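Local coordinates for syndapin (Drosophila melanogaster, PDB 3I2W), which probably takes part in endocytosis, its F-BAR domain forming an elongated helical homodimer of a kind known to bind and bend phospholipid membranes, at residues 40-45 / 82-87. Numbering follows the deposited sequence.
Sequences GYAKSL and VHMKIK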
loop_
_atom_site.group_PDB
_atom_site.type_symbol
_atom_site.label_atom_id
_atom_site.label_comp_id
_atom_site.label_asym_id
_atom_site.label_seq_id
_atom_site.Cartn_x
_atom_site.Cartn_y
_atom_site.Cartn_z
ATOM N N GLY B 40 6.632 -1.790 -1.557
ATOM C CA GLY B 40 6.164 -2.317 -2.820
ATOM C C GLY B 40 5.618 -1.239 -3.739
ATOM O O GLY B 40 5.697 -1.377 -4.946
ATOM N N TYR B 41 5.034 -0.185 -3.178
ATOM C CA TYR B 41 4.394 0.819 -3.958
ATOM C C TYR B 41 5.543 1.598 -4.557
ATOM O O TYR B 41 5.586 1.831 -5.753
ATOM C CB TYR B 41 3.506 1.693 -3.048
ATOM C CG TYR B 41 2.899 3.011 -3.603
ATOM C CD1 TYR B 41 2.336 3.099 -4.877
ATOM C CD2 TYR B 41 2.855 4.142 -2.817
ATOM C CE1 TYR B 41 1.788 4.300 -5.365
ATOM C CE2 TYR B 41 2.290 5.355 -3.283
ATOM C CZ TYR B 41 1.778 5.423 -4.562
ATOM O OH TYR B 41 1.187 6.594 -4.988
ATOM N N ALA B 42 6.483 1.984 -3.707
ATOM C CA ALA B 42 7.638 2.789 -4.095
ATOM C C ALA B 42 8.446 2.033 -5.136
ATOM O O ALA B 42 8.883 2.549 -6.134
ATOM C CB ALA B 42 8.490 3.080 -2.875
ATOM N N LYS B 43 8.635 0.763 -4.881
ATOM C CA LYS B 43 9.342 -0.020 -5.815
ATOM C C LYS B 43 8.565 0.023 -7.193
ATOM O O LYS B 43 9.185 0.173 -8.227
ATOM C CB LYS B 43 9.559 -1.391 -5.174
ATOM C CG LYS B 43 10.222 -2.442 -6.009
ATOM C CD LYS B 43 11.726 -2.544 -5.693
ATOM C CE LYS B 43 12.495 -3.307 -6.836
ATOM N NZ LYS B 43 12.992 -2.345 -7.950
ATOM N N SER B 44 7.239 -0.057 -7.211
ATOM C CA SER B 44 6.501 -0.051 -8.479
ATOM C C SER B 44 6.636 1.247 -9.209
ATOM O O SER B 44 6.779 1.284 -10.437
ATOM C CB SER B 44 5.015 -0.276 -8.297
ATOM O OG SER B 44 4.770 -1.623 -8.017
ATOM N N LEU B 45 6.550 2.312 -8.444
ATOM C CA LEU B 45 6.693 3.620 -8.951
ATOM C C LEU B 45 8.034 3.786 -9.630
ATOM O O LEU B 45 8.142 4.450 -10.632
ATOM C CB LEU B 45 6.565 4.647 -7.809
ATOM C CG LEU B 45 5.148 4.897 -7.332
ATOM C CD1 LEU B 45 5.177 5.760 -6.137
ATOM C CD2 LEU B 45 4.272 5.511 -8.376
ATOM N N VAL B 82 9.333 9.316 -0.151
ATOM C CA VAL B 82 8.424 9.381 0.956
ATOM C C VAL B 82 8.042 7.960 1.382
ATOM O O VAL B 82 8.148 7.605 2.556
ATOM C CB VAL B 82 7.186 10.189 0.588
ATOM C CG1 VAL B 82 6.021 9.877 1.510
ATOM C CG2 VAL B 82 7.550 11.648 0.551
ATOM N N HIS B 83 7.604 7.126 0.454
ATOM C CA HIS B 83 7.127 5.869 0.973
ATOM C C HIS B 83 8.250 4.965 1.490
ATOM O O HIS B 83 7.990 4.207 2.396
ATOM C CB HIS B 83 6.150 5.169 0.039
ATOM C CG HIS B 83 4.795 5.801 0.001
ATOM N ND1 HIS B 83 4.545 6.996 -0.641
ATOM C CD2 HIS B 83 3.615 5.406 0.522
ATOM C CE1 HIS B 83 3.279 7.330 -0.484
ATOM N NE2 HIS B 83 2.694 6.369 0.211
HETATM N N MSE B 84 9.486 5.084 0.989
HETATM C CA MSE B 84 10.615 4.301 1.486
HETATM C C MSE B 84 10.972 4.683 2.887
HETATM O O MSE B 84 11.438 3.866 3.657
HETATM C CB MSE B 84 11.850 4.503 0.645
HETATM C CG MSE B 84 11.937 3.582 -0.576
HETATM SE SE MSE B 84 11.640 1.629 -0.292
HETATM C CE MSE B 84 13.498 0.970 -0.428
ATOM N N LYS B 85 10.763 5.951 3.207
ATOM C CA LYS B 85 11.104 6.506 4.475
ATOM C C LYS B 85 10.053 6.059 5.455
ATOM O O LYS B 85 10.345 5.898 6.624
ATOM C CB LYS B 85 11.111 8.027 4.378
ATOM C CG LYS B 85 12.325 8.671 5.016
ATOM C CD LYS B 85 12.000 10.022 5.725
ATOM C CE LYS B 85 11.520 9.800 7.195
ATOM N NZ LYS B 85 11.285 11.036 8.015
ATOM N N ILE B 86 8.821 5.856 5.025
ATOM C CA ILE B 86 7.842 5.306 5.919
ATOM C C ILE B 86 8.201 3.842 6.161
ATOM O O ILE B 86 8.211 3.356 7.279
ATOM C CB ILE B 86 6.456 5.391 5.349
ATOM C CG1 ILE B 86 6.096 6.833 5.078
ATOM C CG2 ILE B 86 5.454 4.853 6.319
ATOM C CD1 ILE B 86 4.733 6.958 4.522
ATOM N N LYS B 87 8.544 3.127 5.119
ATOM C CA LYS B 87 9.046 1.769 5.315
ATOM C C LYS B 87 10.201 1.734 6.322
ATOM O O LYS B 87 10.310 0.837 7.155
ATOM C CB LYS B 87 9.488 1.214 3.974
ATOM C CG LYS B 87 10.008 -0.154 4.082
ATOM C CD LYS B 87 11.479 -0.196 3.807
ATOM C CE LYS B 87 12.055 -1.460 4.396
ATOM N NZ LYS B 87 13.475 -1.525 3.945
#
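Tyr41 sets the CD2–CE2 edge of its ring against one face of His83, a T-shaped pair that illustrates how aromatic side chains can join antiparallel helices where, as between 40-45 and 82-87, no hydrogen bond crosses. The ring centroids lie 4.8 Å apart and the planes stand at 88°, with Tyr41 CD2 over the middle of the imidazole and Tyr41 CE2 3.6 Å from His83 CE1. With CG anti to the backbone N (chi1 169°), the tyrosine ring swings across to the neighbouring helix. His83 ND1 is hydrogen-bonded to Ile79 O one turn earlier, which probably helps hold the imidazole's rotation. Beside the rings the backbones come close, Ala42 CA and His83 CA being 6.0 Å apart, and Ala42 CB rests against His83 CB. The looser flank is at Met84, a partly exposed selenomethionine that meets 40-45 through CG alone, 4.2 Å from Ala42 CB; the exposed Lys43 turns its end away from 82-87. The dimer completes the buried side: Tyr41 of the second subunit stacks on Tyr41 and meets His83 near 90°, and Glu38 OE2 of that subunit is hydrogen-bonded to Tyr41 OH. Replacing His83 by an alanine would probably leave both tyrosines without their imidazole partner and open a gap between helices 11-58 and 63-105. The chemistry thus implies adhesion by aromatic and apolar contact within the F-BAR helical bundle, with the tyrosine's polar end serving the dimer interface.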